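Local coordinates for protein putative fimbrium tip subunit Fim1C (Bacteroides ovatus, PDB 4EPS) that probably forms part of the tip of a fimbrium, one of the filamentous cell-surface appendages that mediate cell adhesion and biofilm formation, at residues L48-D53 / V84-Y89; T18-I23 / Q154-M159; T468-T473 / N500-R505. All coordinates share one frame; numbering follows the deposited sequence. Where two conformers were deposited one is given.

Contact 1: residues L48-D53 / V84-Y89; sequences LFAVKD and VGVNFY. With GOL (glycerol), chain B.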
loop_
_atom_site.group_PDB
_atom_site.type_symbol
_atom_site.label_atom_id
_atom_site.label_comp_id
_atom_site.label_asym_id
_atom_site.label_seq_id
_atom_site.Cartn_x
_atom_site.Cartn_y
_atom_site.Cartn_z
ATOM N N LEU A 48 2.402 -48.421 -33.978
ATOM C CA LEU A 48 1.447 -48.337 -35.082
ATOM C C LEU A 48 0.938 -49.726 -35.508
ATOM O O LEU A 48 1.727 -50.669 -35.601
ATOM C CB LEU A 48 2.149 -47.643 -36.267
ATOM C CG LEU A 48 1.336 -47.452 -37.562
ATOM C CD1 LEU A 48 0.181 -46.482 -37.355
ATOM C CD2 LEU A 48 2.205 -46.919 -38.670
ATOM N N PHE A 49 -0.363 -49.809 -35.846
ATOM C CA PHE A 49 -1.026 -51.005 -36.382
ATOM C C PHE A 49 -1.798 -50.679 -37.657
ATOM O O PHE A 49 -2.431 -49.621 -37.743
ATOM C CB PHE A 49 -2.018 -51.596 -35.368
ATOM C CG PHE A 49 -1.416 -52.161 -34.107
ATOM C CD1 PHE A 49 -1.212 -51.353 -32.990
ATOM C CD2 PHE A 49 -1.135 -53.526 -34.002
ATOM C CE1 PHE A 49 -0.678 -51.884 -31.812
ATOM C CE2 PHE A 49 -0.611 -54.059 -32.819
ATOM C CZ PHE A 49 -0.378 -53.237 -31.735
ATOM N N ALA A 50 -1.796 -51.611 -38.618
ATOM C CA ALA A 50 -2.587 -51.514 -39.842
ATOM C C ALA A 50 -3.469 -52.751 -39.913
ATOM O O ALA A 50 -2.959 -53.879 -39.833
ATOM C CB ALA A 50 -1.690 -51.415 -41.071
ATOM N N VAL A 51 -4.788 -52.544 -40.002
ATOM C CA VAL A 51 -5.749 -53.647 -40.061
ATOM C C VAL A 51 -6.363 -53.658 -41.461
ATOM O O VAL A 51 -6.934 -52.658 -41.901
ATOM C CB VAL A 51 -6.798 -53.533 -38.928
ATOM C CG1 VAL A 51 -7.863 -54.617 -39.027
ATOM C CG2 VAL A 51 -6.118 -53.582 -37.558
ATOM N N LYS A 52 -6.238 -54.797 -42.153
ATOM C CA LYS A 52 -6.792 -55.002 -43.488
ATOM C C LYS A 52 -7.662 -56.264 -43.443
ATOM O O LYS A 52 -7.193 -57.308 -42.984
ATOM C CB LYS A 52 -5.648 -55.136 -44.511
ATOM C CG LYS A 52 -6.075 -55.076 -45.970
ATOM C CD LYS A 52 -5.139 -55.904 -46.838
ATOM C CE LYS A 52 -4.863 -55.360 -48.230
ATOM N NZ LYS A 52 -6.061 -54.781 -48.906
ATOM N N ASP A 53 -8.941 -56.135 -43.847
ATOM C CA ASP A 53 -9.946 -57.211 -43.913
ATOM C C ASP A 53 -10.028 -58.044 -42.606
ATOM O O ASP A 53 -10.072 -59.273 -42.653
ATOM C CB ASP A 53 -9.668 -58.122 -45.134
ATOM C CG ASP A 53 -9.714 -57.388 -46.471
ATOM O OD1 ASP A 53 -10.750 -56.738 -46.763
ATOM O OD2 ASP A 53 -8.722 -57.474 -47.229
ATOM N N VAL A 84 -5.091 -49.254 -49.604
ATOM C CA VAL A 84 -6.439 -48.688 -49.790
ATOM C C VAL A 84 -7.437 -49.505 -48.954
ATOM O O VAL A 84 -7.420 -50.735 -49.010
ATOM C CB VAL A 84 -6.861 -48.606 -51.292
ATOM C CG1 VAL A 84 -8.336 -48.199 -51.441
ATOM C CG2 VAL A 84 -5.957 -47.642 -52.059
ATOM N N GLY A 85 -8.255 -48.811 -48.161
ATOM C CA GLY A 85 -9.274 -49.428 -47.307
ATOM C C GLY A 85 -8.748 -49.936 -45.975
ATOM O O GLY A 85 -9.512 -50.495 -45.176
ATOM N N VAL A 86 -7.442 -49.742 -45.720
ATOM C CA VAL A 86 -6.806 -50.201 -44.485
ATOM C C VAL A 86 -7.128 -49.215 -43.339
ATOM O O VAL A 86 -7.138 -47.992 -43.542
ATOM C CB VAL A 86 -5.272 -50.409 -44.686
ATOM C CG1 VAL A 86 -4.536 -50.615 -43.362
ATOM C CG2 VAL A 86 -4.997 -51.576 -45.642
ATOM N N ASN A 87 -7.422 -49.765 -42.146
ATOM C CA ASN A 87 -7.638 -48.979 -40.929
ATOM C C ASN A 87 -6.322 -48.870 -40.156
ATOM O O ASN A 87 -5.734 -49.903 -39.836
ATOM C CB ASN A 87 -8.726 -49.618 -40.064
ATOM C CG ASN A 87 -10.126 -49.411 -40.605
ATOM O OD1 ASN A 87 -10.407 -48.476 -41.356
ATOM N ND2 ASN A 87 -11.044 -50.278 -40.231
ATOM N N PHE A 88 -5.842 -47.638 -39.858
ATOM C CA PHE A 88 -4.603 -47.478 -39.098
ATOM C C PHE A 88 -4.929 -47.064 -37.680
ATOM O O PHE A 88 -5.899 -46.327 -37.457
ATOM C CB PHE A 88 -3.625 -46.455 -39.743
ATOM C CG PHE A 88 -3.112 -46.896 -41.102
ATOM C CD1 PHE A 88 -3.838 -46.627 -42.258
ATOM C CD2 PHE A 88 -1.919 -47.600 -41.218
ATOM C CE1 PHE A 88 -3.368 -47.041 -43.509
ATOM C CE2 PHE A 88 -1.432 -47.975 -42.469
ATOM C CZ PHE A 88 -2.167 -47.706 -43.605
ATOM N N TYR A 89 -4.119 -47.537 -36.723
ATOM C CA TYR A 89 -4.308 -47.239 -35.291
ATOM C C TYR A 89 -2.997 -46.895 -34.662
ATOM O O TYR A 89 -1.985 -47.531 -34.988
ATOM C CB TYR A 89 -4.885 -48.464 -34.545
ATOM C CG TYR A 89 -6.229 -48.929 -35.026
ATOM C CD1 TYR A 89 -6.339 -49.843 -36.073
ATOM C CD2 TYR A 89 -7.399 -48.485 -34.418
ATOM C CE1 TYR A 89 -7.583 -50.283 -36.521
ATOM C CE2 TYR A 89 -8.650 -48.927 -34.853
ATOM C CZ TYR A 89 -8.731 -49.835 -35.894
ATOM O OH TYR A 89 -9.951 -50.289 -36.308
HETATM C C1 GOL B . -11.175 -53.181 -43.900
HETATM O O1 GOL B . -10.129 -53.681 -44.728
HETATM C C2 GOL B . -10.667 -52.818 -42.522
HETATM O O2 GOL B . -9.473 -52.039 -42.635
HETATM C C3 GOL B . -10.401 -54.022 -41.646
HETATM O O3 GOL B . -11.609 -54.584 -41.145
HETATM O O HOH W 1 -8.140 -53.118 -47.822
#
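Val-51 and Tyr-89 meet on one face of an antiparallel strand pair in the fimbrillin-like domain: branch CG2 of the valine bears obliquely on the tyrosine ring, 3.8 Å from CE1. With CG at chi1 -61°, anti to the carbonyl carbon, the ring tilts back along its own strand toward Asn-87 and brings CE1 to that methyl. Phe-109 stacks on the tyrosine and also touches Val-51. On the other face Ala-50 is the small bump between two larger groups, its CB 3.7 Å from both Val-86 CG1 and Phe-88 CE2. Val-86 CG1 also covers a face of the Phe-88 ring near its rim, making a compact trio, while CG2 packs crosswise on the Lys-52 stem, 3.7 Å from CG. Beyond them Phe-88 reaches Leu-151 and Phe-153 of strand 148-174. Four backbone bonds fix the register, two each at Phe-49/Tyr-89 and Val-51/Asn-87. Where the strands end, a glycerol, probably from crystallisation, lies between Asp-53 and Gly-85: Asp-53 N gives its O1 a nearly straight bond of 2.9 Å. Farther out, one water bridges the two segments, accepting from Lys-52 NZ at 2.9 Å and donating to Val-84 O at 2.8 Å.

Contact 2: residues T18-I23 / Q154-M159; sequences TDTGII and QLTHRM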
loop_
_atom_site.group_PDB
_atom_site.type_symbol
_atom_site.label_atom_id
_atom_site.label_comp_id
_atom_site.label_asym_id
_atom_site.label_seq_id
_atom_site.Cartn_x
_atom_site.Cartn_y
_atom_site.Cartn_z
ATOM N N THR A 18 -1.385 -35.940 -32.915
ATOM C CA THR A 18 -1.968 -34.809 -32.188
ATOM C C THR A 18 -2.737 -35.310 -30.984
ATOM O O THR A 18 -3.569 -36.198 -31.122
ATOM C CB THR A 18 -2.914 -33.983 -33.101
ATOM O OG1 THR A 18 -2.202 -33.603 -34.263
ATOM C CG2 THR A 18 -3.430 -32.713 -32.413
ATOM N N ASP A 19 -2.493 -34.714 -29.832
ATOM C CA ASP A 19 -3.249 -35.042 -28.617
ATOM C C ASP A 19 -4.512 -34.202 -28.573
ATOM O O ASP A 19 -4.424 -32.985 -28.684
ATOM C CB ASP A 19 -2.394 -34.775 -27.372
ATOM C CG ASP A 19 -3.116 -35.025 -26.055
ATOM O OD1 ASP A 19 -4.204 -35.647 -26.075
ATOM O OD2 ASP A 19 -2.588 -34.635 -25.018
ATOM N N THR A 20 -5.676 -34.828 -28.380
ATOM C CA THR A 20 -6.941 -34.084 -28.292
ATOM C C THR A 20 -7.031 -33.404 -26.905
ATOM O O THR A 20 -7.860 -32.526 -26.719
ATOM C CB THR A 20 -8.149 -34.982 -28.577
ATOM O OG1 THR A 20 -8.207 -36.005 -27.596
ATOM C CG2 THR A 20 -8.127 -35.598 -29.984
ATOM N N GLY A 21 -6.193 -33.846 -25.963
ATOM C CA GLY A 21 -6.071 -33.279 -24.619
ATOM C C GLY A 21 -7.029 -33.810 -23.572
ATOM O O GLY A 21 -8.037 -34.433 -23.903
ATOM N N ILE A 22 -6.677 -33.619 -22.300
ATOM C CA ILE A 22 -7.516 -33.965 -21.146
ATOM C C ILE A 22 -8.318 -32.710 -20.838
ATOM O O ILE A 22 -7.731 -31.672 -20.495
ATOM C CB ILE A 22 -6.696 -34.460 -19.932
ATOM C CG1 ILE A 22 -5.761 -35.627 -20.321
ATOM C CG2 ILE A 22 -7.617 -34.849 -18.762
ATOM C CD1 ILE A 22 -4.798 -36.088 -19.258
ATOM N N ILE A 23 -9.644 -32.794 -20.957
ATOM C CA ILE A 23 -10.527 -31.637 -20.795
ATOM C C ILE A 23 -11.297 -31.669 -19.464
ATOM O O ILE A 23 -11.406 -32.709 -18.835
ATOM C CB ILE A 23 -11.490 -31.505 -22.017
ATOM C CG1 ILE A 23 -12.320 -32.790 -22.231
ATOM C CG2 ILE A 23 -10.676 -31.138 -23.287
ATOM C CD1 ILE A 23 -13.540 -32.671 -23.246
ATOM N N GLN A 154 -5.299 -38.643 -34.197
ATOM C CA GLN A 154 -5.854 -37.901 -33.059
ATOM C C GLN A 154 -5.808 -38.882 -31.875
ATOM O O GLN A 154 -6.457 -39.927 -31.953
ATOM C CB GLN A 154 -7.313 -37.442 -33.337
ATOM C CG GLN A 154 -7.474 -36.455 -34.493
ATOM C CD GLN A 154 -6.915 -35.103 -34.173
ATOM O OE1 GLN A 154 -6.910 -34.660 -33.029
ATOM N NE2 GLN A 154 -6.326 -34.470 -35.151
ATOM N N LEU A 155 -5.044 -38.579 -30.822
ATOM C CA LEU A 155 -4.946 -39.457 -29.635
ATOM C C LEU A 155 -5.789 -38.940 -28.505
ATOM O O LEU A 155 -5.815 -37.722 -28.281
ATOM C CB LEU A 155 -3.496 -39.593 -29.130
ATOM C CG LEU A 155 -2.417 -40.100 -30.096
ATOM C CD1 LEU A 155 -1.107 -40.285 -29.346
ATOM C CD2 LEU A 155 -2.823 -41.436 -30.772
ATOM N N THR A 156 -6.465 -39.849 -27.780
ATOM C CA THR A 156 -7.260 -39.468 -26.612
ATOM C C THR A 156 -6.665 -40.208 -25.391
ATOM O O THR A 156 -6.239 -41.353 -25.521
ATOM C CB THR A 156 -8.751 -39.760 -26.885
ATOM O OG1 THR A 156 -9.119 -39.148 -28.123
ATOM C CG2 THR A 156 -9.669 -39.236 -25.801
ATOM N N HIS A 157 -6.640 -39.552 -24.233
ATOM C CA HIS A 157 -6.123 -40.116 -22.980
ATOM C C HIS A 157 -7.139 -41.109 -22.435
ATOM O O HIS A 157 -8.349 -40.797 -22.371
ATOM C CB HIS A 157 -5.832 -38.997 -21.966
ATOM C CG HIS A 157 -4.725 -38.079 -22.384
ATOM N ND1 HIS A 157 -3.460 -38.191 -21.844
ATOM C CD2 HIS A 157 -4.728 -37.071 -23.290
ATOM C CE1 HIS A 157 -2.744 -37.216 -22.391
ATOM N NE2 HIS A 157 -3.461 -36.524 -23.279
ATOM N N ARG A 158 -6.664 -42.308 -22.053
ATOM C CA ARG A 158 -7.548 -43.359 -21.556
ATOM C C ARG A 158 -7.744 -43.295 -20.035
ATOM O O ARG A 158 -8.709 -43.852 -19.525
ATOM C CB ARG A 158 -7.017 -44.734 -21.980
ATOM C CG ARG A 158 -6.984 -44.918 -23.508
ATOM C CD ARG A 158 -8.337 -44.694 -24.167
ATOM N NE ARG A 158 -9.247 -45.801 -23.891
ATOM C CZ ARG A 158 -9.513 -46.786 -24.744
ATOM N NH1 ARG A 158 -8.962 -46.794 -25.951
ATOM N NH2 ARG A 158 -10.337 -47.765 -24.400
HETATM N N MSE A 159 -6.838 -42.625 -19.314
HETATM C CA MSE A 159 -6.969 -42.518 -17.864
HETATM C C MSE A 159 -7.744 -41.251 -17.516
HETATM O O MSE A 159 -8.067 -40.449 -18.401
HETATM C CB MSE A 159 -5.556 -42.484 -17.194
HETATM C CG MSE A 159 -4.737 -43.770 -17.432
HETATM SE SE MSE A 159 -5.655 -45.369 -16.735
HETATM C CE MSE A 159 -6.174 -46.233 -18.446
HETATM O O HOH W 2 -8.241 -37.130 -24.032
#
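The imidazole of His-157 carries Ile-22 on one face and Asp-19 at its edge. Ile-22 CG1 lies 3.5 Å from the ring centroid, 18° off the normal, a CH-pi contact displaced toward the rim, and CD1 continues over ND1. At the edge, NE2 donates to Asp-19 OD2 over 2.7 Å; the bond lies in the ring plane but meets OD2 on the syn side, tilted 29° out of the carboxylate plane. Asp-19 CG, anti to the backbone N (chi1 177°), carries the carboxylate there. ND1 is hydrogen-bonded to Asp-133, so both ring nitrogens are held and the ring's rotation is fixed. Asp-19 OD2 also accepts from Thr-38 N, and OD1 receives Gly-21 N at 2.7 Å from above the carboxylate plane, closing an Asx turn. This turn ends a short parallel pairing in which strand 14-19, from the predicted propeptide, lies along strand 148-174 of the fimbrillin-like domain. Leu-155 bonds through N to Thr-18 O and through O to Thr-20 N. Beside Thr-18, the bent Gln-154 chain brings OE1 to 3.4 Å from Thr-20 CG2. Past the pairing, water donates to Gly-21 O at 2.7 Å and accepts from His-157 N at 2.9 Å.

Contact 3: residues T468-T473 / N500-R505; sequences TYWSST and NTYTYR
Trp-470, with the most surface buried by this contact, is held between two tyrosines of segment 500-505. CG, anti to its carbonyl carbon, puts the indole there. Over one indole face stands Tyr-502 in a T-shaped pair: its ring edge points at the six-membered ring, centroids 4.8 Å apart and planes at 82°, with CD2 3.4 Å from Trp-470 CH2. Tyr-502 CB sits squarely above the five-membered ring, 3.7 Å from its centroid. From the other side Trp-470 CD1 presses over the centre of the Tyr-504 ring, the planes inclined at 41°. The indole edge meets Asn-500 O, 3.2 Å from CZ2; this buried carbonyl has no polar partner. Trp-470 NE1 is hydrogen-bonded to Gly-344 O. Tyr-502 is steadied at its hydroxyl, which accepts a straight 2.9 Å bond from Asn-500 ND2, and flanked by Thr-468 CG2, 3.5 Å from CD1. Replacing Trp-470 with an alanine would probably open a gap between the two tyrosine rings and leave Gly-344 O without its indole donor. Thr-503 lies beside the Tyr-469 ring, and its N and O bond to Thr-468 O and Trp-470 N, a single bridge between strands crossing at 70°. The aromatic cluster joins the edge strand 469-474 of a three-stranded antiparallel sheet to strand 502-509 of a six-stranded one, beside strand 342-344, with Tyr-412 of helix 408-419 stacked on Tyr-504.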
loop_
_atom_site.group_PDB
_atom_site.type_symbol
_atom_site.label_atom_id
_atom_site.label_comp_id
_atom_site.label_asym_id
_atom_site.label_seq_id
_atom_site.Cartn_x
_atom_site.Cartn_y
_atom_site.Cartn_z
ATOM N N THR A 468 30.469 -12.078 19.663
ATOM C CA THR A 468 31.342 -12.013 18.493
ATOM C C THR A 468 30.760 -12.965 17.479
ATOM O O THR A 468 30.478 -14.104 17.825
ATOM C CB THR A 468 32.789 -12.334 18.876
ATOM O OG1 THR A 468 33.225 -11.339 19.818
ATOM C CG2 THR A 468 33.722 -12.298 17.650
ATOM N N TYR A 469 30.596 -12.515 16.228
ATOM C CA TYR A 469 29.899 -13.310 15.223
ATOM C C TYR A 469 30.782 -13.752 14.070
ATOM O O TYR A 469 31.532 -12.943 13.523
ATOM C CB TYR A 469 28.695 -12.495 14.668
ATOM C CG TYR A 469 27.666 -12.211 15.738
ATOM C CD1 TYR A 469 27.820 -11.138 16.616
ATOM C CD2 TYR A 469 26.588 -13.078 15.946
ATOM C CE1 TYR A 469 26.900 -10.908 17.652
ATOM C CE2 TYR A 469 25.671 -12.858 16.974
ATOM C CZ TYR A 469 25.834 -11.775 17.828
ATOM O OH TYR A 469 24.928 -11.560 18.852
ATOM N N TRP A 470 30.675 -15.025 13.680
ATOM C CA TRP A 470 31.403 -15.507 12.507
ATOM C C TRP A 470 30.922 -14.853 11.225
ATOM O O TRP A 470 29.717 -14.692 11.051
ATOM C CB TRP A 470 31.128 -17.009 12.285
ATOM C CG TRP A 470 31.788 -17.944 13.243
ATOM C CD1 TRP A 470 31.161 -18.794 14.105
ATOM C CD2 TRP A 470 33.194 -18.233 13.335
ATOM N NE1 TRP A 470 32.080 -19.593 14.740
ATOM C CE2 TRP A 470 33.343 -19.259 14.304
ATOM C CE3 TRP A 470 34.348 -17.695 12.727
ATOM C CZ2 TRP A 470 34.596 -19.772 14.668
ATOM C CZ3 TRP A 470 35.597 -18.215 13.079
ATOM C CH2 TRP A 470 35.712 -19.241 14.038
ATOM N N SER A 471 31.840 -14.572 10.296
ATOM C CA SER A 471 31.430 -14.205 8.946
ATOM C C SER A 471 32.007 -15.266 8.004
ATOM O O SER A 471 32.852 -16.080 8.420
ATOM C CB SER A 471 31.904 -12.808 8.550
ATOM O OG SER A 471 33.265 -12.853 8.143
ATOM N N SER A 472 31.576 -15.241 6.742
ATOM C CA SER A 472 32.110 -16.145 5.725
ATOM C C SER A 472 33.278 -15.464 4.974
ATOM O O SER A 472 33.772 -16.016 3.987
ATOM C CB SER A 472 31.014 -16.552 4.745
ATOM O OG SER A 472 30.391 -15.395 4.201
ATOM N N THR A 473 33.716 -14.268 5.442
ATOM C CA THR A 473 34.813 -13.504 4.829
ATOM C C THR A 473 36.147 -13.971 5.443
ATOM O O THR A 473 36.340 -13.894 6.658
ATOM C CB THR A 473 34.551 -11.994 5.021
ATOM O OG1 THR A 473 33.227 -11.708 4.531
ATOM C CG2 THR A 473 35.598 -11.122 4.289
ATOM N N ASN A 500 38.664 -21.209 16.838
ATOM C CA ASN A 500 38.073 -20.575 18.016
ATOM C C ASN A 500 36.551 -20.815 18.003
ATOM O O ASN A 500 36.042 -21.395 17.055
ATOM C CB ASN A 500 38.402 -19.081 18.076
ATOM C CG ASN A 500 39.747 -18.790 18.682
ATOM O OD1 ASN A 500 40.469 -19.687 19.082
ATOM N ND2 ASN A 500 40.100 -17.538 18.764
ATOM N N THR A 501 35.841 -20.384 19.047
ATOM C CA THR A 501 34.388 -20.541 19.146
ATOM C C THR A 501 33.731 -19.176 19.126
ATOM O O THR A 501 33.986 -18.371 20.021
ATOM C CB THR A 501 34.016 -21.323 20.430
ATOM O OG1 THR A 501 34.572 -22.635 20.345
ATOM C CG2 THR A 501 32.500 -21.434 20.630
ATOM N N TYR A 502 32.892 -18.917 18.110
ATOM C CA TYR A 502 32.139 -17.664 18.022
ATOM C C TYR A 502 30.663 -17.985 17.700
ATOM O O TYR A 502 30.293 -19.155 17.569
ATOM C CB TYR A 502 32.745 -16.680 17.003
ATOM C CG TYR A 502 34.206 -16.353 17.239
ATOM C CD1 TYR A 502 34.607 -15.576 18.331
ATOM C CD2 TYR A 502 35.192 -16.844 16.396
ATOM C CE1 TYR A 502 35.955 -15.247 18.530
ATOM C CE2 TYR A 502 36.544 -16.544 16.600
ATOM C CZ TYR A 502 36.919 -15.768 17.682
ATOM O OH TYR A 502 38.261 -15.505 17.866
ATOM N N THR A 503 29.839 -16.946 17.568
ATOM C CA THR A 503 28.394 -17.112 17.379
ATOM C C THR A 503 28.008 -17.127 15.927
ATOM O O THR A 503 28.466 -16.292 15.135
ATOM C CB THR A 503 27.637 -15.993 18.119
ATOM O OG1 THR A 503 28.008 -16.061 19.491
ATOM C CG2 THR A 503 26.113 -16.141 18.018
ATOM N N TYR A 504 27.112 -18.050 15.600
ATOM C CA TYR A 504 26.504 -18.132 14.280
ATOM C C TYR A 504 25.125 -17.489 14.223
ATOM O O TYR A 504 24.279 -17.745 15.080
ATOM C CB TYR A 504 26.303 -19.607 13.887
ATOM C CG TYR A 504 27.554 -20.305 13.421
ATOM C CD1 TYR A 504 27.967 -20.221 12.096
ATOM C CD2 TYR A 504 28.286 -21.121 14.286
ATOM C CE1 TYR A 504 29.096 -20.898 11.646
ATOM C CE2 TYR A 504 29.425 -21.794 13.849
ATOM C CZ TYR A 504 29.814 -21.693 12.524
ATOM O OH TYR A 504 30.920 -22.351 12.073
ATOM N N ARG A 505 24.886 -16.741 13.161
ATOM C CA ARG A 505 23.568 -16.302 12.678
ATOM C C ARG A 505 23.593 -16.576 11.176
ATOM O O ARG A 505 24.616 -16.314 10.544
ATOM C CB ARG A 505 23.287 -14.818 12.970
ATOM C CG ARG A 505 22.894 -14.522 14.413
ATOM C CD ARG A 505 21.420 -14.847 14.667
ATOM N NE ARG A 505 21.107 -14.657 16.084
ATOM C CZ ARG A 505 19.889 -14.729 16.602
ATOM N NH1 ARG A 505 18.840 -14.995 15.825
ATOM N NH2 ARG A 505 19.712 -14.584 17.905
HETATM O O HOH W 3 30.395 -14.994 20.946
HETATM O O HOH W 4 27.287 -15.646 12.025
#

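Contacts 1 and 2 belong to the same end of the molecule: their centres are 21 Å apart and their nearest atoms about 7 Å, without touching. Both feed into one strand system, in which 45-52 pairs with 87-92, 87-92 with 135-145, 135-145 with 148-174, and 148-174 with 14-19. In sequence, the whole of contact 1 falls between the two segments of contact 2. Contact 3 lies across the chain's centre in the C-terminal part, its centre about 75 Å from that of contact 1 and 58 Å from that of contact 2. Glycerol, probably a crystallisation additive, occurs near all three, about 5 Å from the His-157 side chain and about 3 Å from that of Asn-500.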